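Local coordinates for protein putative phosphohistidine phosphatase, SixA (Nakamurella multipartita, PDB 4HBZ) that probably acts as a phosphohistidine phosphatase of the histidine phosphatase superfamily, removing phosphate from phosphorylated histidine, at residues A17-L22 against V161-G166; A62-V67 against D111-L116; S84-Y89 against A107-A112. One frame throughout, in Å; residues are numbered along the deposited sequence. Where two conformers were deposited one is given.

Interaction 1: A17-L22 against V161-G166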
loop_
_atom_site.group_PDB
_atom_site.type_symbol
_atom_site.label_atom_id
_atom_site.label_comp_id
_atom_site.label_asym_id
_atom_site.label_seq_id
_atom_site.Cartn_x
_atom_site.Cartn_y
_atom_site.Cartn_z
ATOM N N ALA A 17 -16.919 13.469 -6.051
ATOM C CA ALA A 17 -17.166 14.298 -4.913
ATOM C C ALA A 17 -15.965 14.237 -3.999
ATOM O O ALA A 17 -16.099 14.225 -2.786
ATOM C CB ALA A 17 -18.407 13.793 -4.205
ATOM N N GLY A 18 -14.771 14.152 -4.548
ATOM C CA GLY A 18 -13.605 14.088 -3.755
ATOM C C GLY A 18 -12.862 12.783 -3.987
ATOM O O GLY A 18 -13.474 11.750 -4.320
ATOM N N ALA A 19 -11.572 12.845 -3.856
ATOM C CA ALA A 19 -10.721 11.710 -4.098
ATOM C C ALA A 19 -10.312 11.066 -2.783
ATOM O O ALA A 19 -10.064 11.744 -1.765
ATOM C CB ALA A 19 -9.497 12.174 -4.823
ATOM N N ARG A 20 -10.167 9.768 -2.822
ATOM C CA ARG A 20 -9.644 8.987 -1.726
ATOM C C ARG A 20 -8.187 8.674 -1.996
ATOM O O ARG A 20 -7.778 8.616 -3.170
ATOM C CB ARG A 20 -10.452 7.713 -1.612
ATOM C CG ARG A 20 -11.832 7.982 -1.077
ATOM C CD ARG A 20 -12.708 6.765 -1.202
ATOM N NE ARG A 20 -14.027 7.108 -0.705
ATOM C CZ ARG A 20 -14.905 7.803 -1.420
ATOM N NH1 ARG A 20 -14.579 8.249 -2.646
ATOM N NH2 ARG A 20 -16.085 8.081 -0.909
ATOM N N THR A 21 -7.403 8.502 -0.926
ATOM C CA THR A 21 -5.961 8.263 -1.041
ATOM C C THR A 21 -5.631 6.876 -0.531
ATOM O O THR A 21 -6.005 6.517 0.585
ATOM C CB THR A 21 -5.176 9.280 -0.223
ATOM O OG1 THR A 21 -5.473 10.630 -0.706
ATOM C CG2 THR A 21 -3.715 9.026 -0.266
ATOM N N LEU A 22 -4.982 6.118 -1.376
ATOM C CA LEU A 22 -4.541 4.778 -1.069
ATOM C C LEU A 22 -3.036 4.683 -1.049
ATOM O O LEU A 22 -2.375 5.141 -1.983
ATOM C CB LEU A 22 -5.063 3.813 -2.136
ATOM C CG LEU A 22 -4.668 2.364 -1.995
ATOM C CD1 LEU A 22 -5.241 1.761 -0.732
ATOM C CD2 LEU A 22 -5.112 1.539 -3.221
ATOM N N VAL A 161 1.602 5.954 -3.626
ATOM C CA VAL A 161 0.456 6.743 -3.246
ATOM C C VAL A 161 -0.419 6.904 -4.482
ATOM O O VAL A 161 0.051 7.353 -5.535
ATOM C CB VAL A 161 0.848 8.140 -2.741
ATOM C CG1 VAL A 161 -0.400 8.944 -2.313
ATOM C CG2 VAL A 161 1.874 8.060 -1.614
ATOM N N LEU A 162 -1.677 6.469 -4.358
ATOM C CA LEU A 162 -2.630 6.519 -5.434
ATOM C C LEU A 162 -3.889 7.256 -5.009
ATOM O O LEU A 162 -4.152 7.382 -3.833
ATOM C CB LEU A 162 -3.000 5.112 -5.909
ATOM C CG LEU A 162 -1.832 4.205 -6.289
ATOM C CD1 LEU A 162 -1.449 3.291 -5.142
ATOM C CD2 LEU A 162 -2.144 3.389 -7.539
ATOM N N SER A 163 -4.637 7.756 -5.988
ATOM C CA SER A 163 -5.836 8.506 -5.726
ATOM C C SER A 163 -6.946 7.926 -6.596
ATOM O O SER A 163 -6.750 7.643 -7.792
ATOM C CB SER A 163 -5.596 9.966 -6.107
ATOM O OG SER A 163 -6.722 10.706 -5.795
ATOM N N THR A 164 -8.137 7.835 -5.994
ATOM C CA THR A 164 -9.328 7.318 -6.713
ATOM C C THR A 164 -10.526 8.181 -6.385
ATOM O O THR A 164 -10.724 8.606 -5.233
ATOM C CB THR A 164 -9.598 5.839 -6.429
ATOM O OG1 THR A 164 -10.662 5.355 -7.291
ATOM C CG2 THR A 164 -9.970 5.561 -5.021
ATOM N N THR A 165 -11.405 8.353 -7.367
ATOM C CA THR A 165 -12.689 8.930 -7.071
ATOM C C THR A 165 -13.751 7.901 -6.766
ATOM O O THR A 165 -14.852 8.302 -6.344
ATOM C CB THR A 165 -13.180 9.858 -8.176
ATOM O OG1 THR A 165 -13.289 9.131 -9.407
ATOM C CG2 THR A 165 -12.235 11.054 -8.289
ATOM N N GLY A 166 -13.447 6.638 -6.977
ATOM C CA GLY A 166 -14.402 5.585 -6.649
ATOM C C GLY A 166 -14.491 5.341 -5.166
ATOM O O GLY A 166 -13.559 5.637 -4.385
HETATM O O HOH W 1 -15.674 10.940 -5.367
HETATM O O HOH W 2 -6.346 11.677 -3.021
#
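Arg20 and Leu22 form antiparallel hydrogen-bonded pairs with Thr164 and Leu162, the strand axes approaching to 4.7 Å at an angle of 150°, while Thr21 faces Ser163 as the non-hydrogen-bonded pair between them. Four backbone bonds close this short ladder; in the shortest, Arg20 N reaches Thr164 O at 2.7 Å. Arg20, Leu22, Leu162 and Thr164 occupy one face of the sheet, where CG2 of Thr164 lies 4.1 Å from CB of Arg20. The Arg20 chain runs extended from CG to NE beside Gly166, its CD 3.5 Å from Gly166 O. Leu171, in helix 171-174, covers both Leu22 and Thr164.

On the other face, the Ser163 hydroxyl stands anti to the backbone N (chi1 -177°), which sets OG alongside the Ala19 methyl, 3.3 Å from its CB. The same OG is hydrogen-bonded to a water that also gives a weak bond to Arg20 O. Next along, CG2 of Thr21 meets CG1 of Val161 at 3.9 Å.

At the Thr164 end of the ladder, Thr164 OG1 binds the carbonyl of Gly175 and accepts from Gly166 N at 3.1 Å, an ST turn just where strand 159-164 ends. Here a second water donates to both Gly18 O and Thr165 O, joining the segments beyond their last direct bond. The chemistry thus grades from direct amide pairing over buried leucines to water-mediated bridging.

Interaction 2: A62-V67 against D111-L116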
loop_
_atom_site.group_PDB
_atom_site.type_symbol
_atom_site.label_atom_id
_atom_site.label_comp_id
_atom_site.label_asym_id
_atom_site.label_seq_id
_atom_site.Cartn_x
_atom_site.Cartn_y
_atom_site.Cartn_z
ATOM N N ALA A 62 -3.910 12.350 7.404
ATOM C CA ALA A 62 -3.775 11.306 8.404
ATOM C C ALA A 62 -4.425 10.015 7.928
ATOM O O ALA A 62 -5.519 10.019 7.379
ATOM C CB ALA A 62 -4.424 11.717 9.723
ATOM N N VAL A 63 -3.725 8.921 8.118
ATOM C CA VAL A 63 -4.291 7.636 7.711
ATOM C C VAL A 63 -5.500 7.336 8.611
ATOM O O VAL A 63 -5.445 7.426 9.826
ATOM C CB VAL A 63 -3.230 6.517 7.774
ATOM C CG1 VAL A 63 -3.858 5.145 7.636
ATOM C CG2 VAL A 63 -2.160 6.737 6.719
ATOM N N ASP A 64 -6.596 6.874 7.983
ATOM C CA ASP A 64 -7.804 6.517 8.725
ATOM C C ASP A 64 -7.859 5.047 9.104
ATOM O O ASP A 64 -8.346 4.689 10.192
ATOM C CB ASP A 64 -9.079 6.878 7.970
ATOM C CG ASP A 64 -9.159 8.355 7.672
ATOM O OD1 ASP A 64 -9.146 9.156 8.664
ATOM O OD2 ASP A 64 -9.171 8.729 6.471
ATOM N N VAL A 65 -7.391 4.196 8.197
ATOM C CA VAL A 65 -7.505 2.737 8.330
ATOM C C VAL A 65 -6.254 2.089 7.742
ATOM O O VAL A 65 -5.779 2.514 6.686
ATOM C CB VAL A 65 -8.749 2.224 7.571
ATOM C CG1 VAL A 65 -8.866 0.724 7.634
ATOM C CG2 VAL A 65 -10.014 2.889 8.119
ATOM N N VAL A 66 -5.713 1.091 8.438
ATOM C CA VAL A 66 -4.578 0.327 7.930
ATOM C C VAL A 66 -5.092 -1.106 7.772
ATOM O O VAL A 66 -5.818 -1.629 8.649
ATOM C CB VAL A 66 -3.416 0.309 8.924
ATOM C CG1 VAL A 66 -2.232 -0.444 8.350
ATOM C CG2 VAL A 66 -3.002 1.730 9.238
ATOM N N VAL A 67 -4.728 -1.709 6.636
ATOM C CA VAL A 67 -4.891 -3.167 6.413
ATOM C C VAL A 67 -3.462 -3.720 6.378
ATOM O O VAL A 67 -2.631 -3.276 5.545
ATOM C CB VAL A 67 -5.670 -3.519 5.139
ATOM C CG1 VAL A 67 -6.017 -4.994 5.163
ATOM C CG2 VAL A 67 -6.936 -2.635 4.992
ATOM N N ASP A 111 -16.358 5.629 4.824
ATOM C CA ASP A 111 -16.059 7.048 4.882
ATOM C C ASP A 111 -14.567 7.321 5.119
ATOM O O ASP A 111 -14.170 8.481 5.218
ATOM C CB ASP A 111 -16.872 7.754 5.985
ATOM C CG ASP A 111 -18.358 7.796 5.678
ATOM O OD1 ASP A 111 -18.719 7.746 4.478
ATOM O OD2 ASP A 111 -19.159 7.880 6.648
ATOM N N ALA A 112 -13.748 6.275 5.217
ATOM C CA ALA A 112 -12.282 6.489 5.291
ATOM C C ALA A 112 -11.821 7.282 4.095
ATOM O O ALA A 112 -12.225 7.013 2.957
ATOM C CB ALA A 112 -11.528 5.175 5.362
ATOM N N SER A 113 -10.989 8.287 4.331
ATOM C CA SER A 113 -10.438 9.074 3.237
ATOM C C SER A 113 -9.067 8.579 2.800
ATOM O O SER A 113 -8.707 8.679 1.614
ATOM C CB SER A 113 -10.355 10.543 3.601
ATOM O OG SER A 113 -11.628 11.030 3.972
ATOM N N THR A 114 -8.310 8.039 3.748
ATOM C CA THR A 114 -6.911 7.604 3.508
ATOM C C THR A 114 -6.715 6.210 4.106
ATOM O O THR A 114 -6.974 5.997 5.284
ATOM C CB THR A 114 -5.925 8.602 4.140
ATOM O OG1 THR A 114 -6.288 9.927 3.719
ATOM C CG2 THR A 114 -4.498 8.341 3.771
ATOM N N VAL A 115 -6.343 5.287 3.253
ATOM C CA VAL A 115 -6.081 3.880 3.617
ATOM C C VAL A 115 -4.655 3.488 3.325
ATOM O O VAL A 115 -4.160 3.762 2.259
ATOM C CB VAL A 115 -7.054 2.932 2.900
ATOM C CG1 VAL A 115 -6.715 1.499 3.169
ATOM C CG2 VAL A 115 -8.495 3.233 3.268
ATOM N N LEU A 116 -3.998 2.855 4.299
ATOM C CA LEU A 116 -2.668 2.307 4.142
ATOM C C LEU A 116 -2.761 0.781 4.133
ATOM O O LEU A 116 -3.371 0.206 5.035
ATOM C CB LEU A 116 -1.825 2.769 5.333
ATOM C CG LEU A 116 -0.423 2.131 5.451
ATOM C CD1 LEU A 116 0.470 2.423 4.238
ATOM C CD2 LEU A 116 0.290 2.580 6.739
HETATM O O HOH W 3 -7.589 10.959 6.018
#
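Asp64 OD2 receives two backbone amides, Ser113 N at 2.8 Å and Thr114 N at 2.9 Å. The donors come from different directions: Thr114 N meets the oxygen on its anti side, 18° out of the carboxylate plane, whereas Ser113 N approaches from above that plane. A water adds a third donor to OD2 and also links Ala62 O with Thr114 OG1. With CG beside its own backbone N (chi1 -59°), Asp64 carries the carboxylate across to the amides where strand 114-119 begins. Its backbone N in turn donates to Thr114 O at 2.9 Å, making the grip on Thr114 reciprocal. So many donors on one oxygen would be expected to stabilise the ionised carboxylate.

Further along, the pairing becomes regular: Leu116 N binds Val65 O, and Val67 N binds Leu116 O at 2.8 Å. Val65 N makes a weak bond to Thr114 O as the ladder begins. These are parallel neighbours in the central sheet of an alpha/beta fold, and the chain between them makes an excursion through helix 72-81, edge strand 86-90 and helix 98-106.

The apolar side chains divide between the two faces. Val65 and Val115 share one, where CG2 of Val65 touches the methyl CB of Ala112 at 3.9 Å and Trp168 packs on Val115. Val66 and Leu116 share the other, with Leu116 also resting on Val23 and Met25 of strand 20-26. Before the strand begins, Val63 spreads its branches: CG1 lies 3.9 Å from Leu116 CB, and CG2 meets Thr114 CG2 at 4.1 Å, the two side chains crossing at about a right angle.

Interaction 3: S84-Y89 against A107-A112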
loop_
_atom_site.group_PDB
_atom_site.type_symbol
_atom_site.label_atom_id
_atom_site.label_comp_id
_atom_site.label_asym_id
_atom_site.label_seq_id
_atom_site.Cartn_x
_atom_site.Cartn_y
_atom_site.Cartn_z
ATOM N N SER A 84 -0.947 6.081 14.007
ATOM C CA SER A 84 -1.982 5.640 14.920
ATOM C C SER A 84 -3.261 5.726 14.098
ATOM O O SER A 84 -3.696 6.810 13.679
ATOM C CB SER A 84 -2.017 6.553 16.161
ATOM O OG SER A 84 -3.024 6.165 17.076
ATOM N N ALA A 85 -3.848 4.584 13.819
ATOM C CA ALA A 85 -5.089 4.532 13.070
ATOM C C ALA A 85 -5.743 3.224 13.463
ATOM O O ALA A 85 -5.165 2.443 14.187
ATOM C CB ALA A 85 -4.826 4.589 11.573
ATOM N N GLN A 86 -6.937 2.978 13.014
ATOM C CA GLN A 86 -7.512 1.662 13.279
ATOM C C GLN A 86 -6.815 0.671 12.339
ATOM O O GLN A 86 -6.618 0.991 11.174
ATOM C CB GLN A 86 -9.022 1.655 13.111
ATOM C CG GLN A 86 -9.590 2.183 11.822
ATOM C CD GLN A 86 -11.152 2.156 11.791
ATOM O OE1 GLN A 86 -11.763 1.089 11.727
ATOM N NE2 GLN A 86 -11.780 3.337 11.832
ATOM N N VAL A 87 -6.443 -0.492 12.856
ATOM C CA VAL A 87 -5.688 -1.484 12.077
ATOM C C VAL A 87 -6.494 -2.765 11.939
ATOM O O VAL A 87 -7.080 -3.244 12.925
ATOM C CB VAL A 87 -4.322 -1.799 12.686
ATOM C CG1 VAL A 87 -3.531 -2.764 11.778
ATOM C CG2 VAL A 87 -3.553 -0.542 13.027
ATOM N N ARG A 88 -6.563 -3.276 10.713
ATOM C CA ARG A 88 -7.166 -4.561 10.393
ATOM C C ARG A 88 -6.031 -5.497 10.007
ATOM O O ARG A 88 -5.490 -5.384 8.901
ATOM C CB ARG A 88 -8.129 -4.375 9.253
ATOM C CG ARG A 88 -9.293 -3.397 9.575
ATOM C CD ARG A 88 -9.986 -2.779 8.361
ATOM N NE ARG A 88 -10.869 -3.703 7.695
ATOM C CZ ARG A 88 -12.200 -3.780 7.859
ATOM N NH1 ARG A 88 -12.842 -4.727 7.190
ATOM N NH2 ARG A 88 -12.879 -2.997 8.694
ATOM N N TYR A 89 -5.656 -6.382 10.911
ATOM C CA TYR A 89 -4.615 -7.354 10.633
ATOM C C TYR A 89 -5.267 -8.533 9.885
ATOM O O TYR A 89 -6.308 -9.058 10.311
ATOM C CB TYR A 89 -3.932 -7.852 11.903
ATOM C CG TYR A 89 -3.115 -6.782 12.580
ATOM C CD1 TYR A 89 -1.879 -6.360 12.031
ATOM C CD2 TYR A 89 -3.603 -6.139 13.717
ATOM C CE1 TYR A 89 -1.149 -5.362 12.657
ATOM C CE2 TYR A 89 -2.869 -5.141 14.311
ATOM C CZ TYR A 89 -1.636 -4.782 13.767
ATOM O OH TYR A 89 -0.919 -3.761 14.408
ATOM N N ALA A 107 -13.512 -3.597 1.959
ATOM C CA ALA A 107 -14.250 -3.805 3.172
ATOM C C ALA A 107 -14.026 -2.734 4.285
ATOM O O ALA A 107 -14.699 -2.804 5.325
ATOM C CB ALA A 107 -13.969 -5.225 3.721
ATOM N N VAL A 108 -13.086 -1.801 4.072
ATOM C CA VAL A 108 -12.807 -0.786 5.090
ATOM C C VAL A 108 -14.031 0.122 5.277
ATOM O O VAL A 108 -14.934 0.204 4.408
ATOM C CB VAL A 108 -11.575 0.108 4.739
ATOM C CG1 VAL A 108 -10.365 -0.789 4.569
ATOM C CG2 VAL A 108 -11.816 1.018 3.583
ATOM N N PRO A 109 -14.098 0.806 6.404
ATOM C CA PRO A 109 -15.193 1.792 6.602
ATOM C C PRO A 109 -15.285 2.732 5.431
ATOM O O PRO A 109 -14.322 3.319 4.979
ATOM C CB PRO A 109 -14.797 2.498 7.885
ATOM C CG PRO A 109 -14.049 1.429 8.651
ATOM C CD PRO A 109 -13.282 0.637 7.623
ATOM N N ALA A 110 -16.473 2.853 4.869
ATOM C CA ALA A 110 -16.644 3.510 3.626
ATOM C C ALA A 110 -16.235 4.963 3.680
ATOM O O ALA A 110 -15.814 5.469 2.648
ATOM C CB ALA A 110 -18.110 3.430 3.201
ATOM N N ASP A 111 -16.358 5.629 4.824
ATOM C CA ASP A 111 -16.059 7.048 4.882
ATOM C C ASP A 111 -14.567 7.321 5.119
ATOM O O ASP A 111 -14.170 8.481 5.218
ATOM C CB ASP A 111 -16.872 7.754 5.985
ATOM C CG ASP A 111 -18.358 7.796 5.678
ATOM O OD1 ASP A 111 -18.719 7.746 4.478
ATOM O OD2 ASP A 111 -19.159 7.880 6.648
ATOM N N ALA A 112 -13.748 6.275 5.217
ATOM C CA ALA A 112 -12.282 6.489 5.291
ATOM C C ALA A 112 -11.821 7.282 4.095
ATOM O O ALA A 112 -12.225 7.013 2.957
ATOM C CB ALA A 112 -11.528 5.175 5.362
#
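Pro109, whose ring meets both Gln86 and Arg88, accepts through its carbonyl O a bond from Ala112 N at 3.0 Å, closing the type I turn from Pro109 to Ala112. This bond lies within the loop; across the contact itself, shape and proximity do the work, and no hydrogen bond joins the two segments.

Arg88 is the main reach from the strand. Its chain is bent at chi3 (76°), which turns the guanidinium over the loop and lays one of its faces on the backbone of Val108, with CA 4.1 Å above the plane and over its centre. Ala107 O lies over this same face, 3.3 Å from Arg88 NH1, but the angle is too poor for a hydrogen bond. NH1 also touches the methyl of Ala107, 3.7 Å from its CB, and NH2 approaches Pro109 CD at 3.8 Å. A lysine in place of Arg88 would probably lose the flat cover over Val108 CA and leave the Pro109 ring without its NH2 neighbour.

Gln86, two residues earlier on the same side of the strand, extends beyond CG and slides past Pro109 in the opposite direction, bringing OE1 to 3.8 Å from CG of the ring. Val65 of the adjoining strand touches Gln86, Arg88 and Val108, and so joins both halves of the contact. An acetic acid molecule, probably from the crystallisation liquor, lies near the Arg88 side chain.

Long polar side chains of edge strand 86-90 thus drape over the loop that leaves helix 98-106 and returns the chain to strand 114-119, a beta-alpha-beta connection of the kind from which alpha/beta folds such as that of the histidine phosphatases are built.

Overall arrangement
The three contacts sample one mixed sheet from its middle to an edge. Interaction 2 is the buried member, a parallel pairing; interaction 1, partly buried, is antiparallel; interaction 3 is a surface contact between edge strand 86-90 and a loop. Interactions 1 and 2 are stitched together where Thr21 pairs with Ser113 and Val115, while Val66 pairs with Gln86 and Arg88 to join interactions 2 and 3. The last two also share Asp111 and Ala112, and both are nested within the chain loop that interaction 1 closes. Backbone bonding accordingly dominates between neighbouring strands, a carboxylate reinforces the start of the parallel pair, and at the edge side-chain packing takes over.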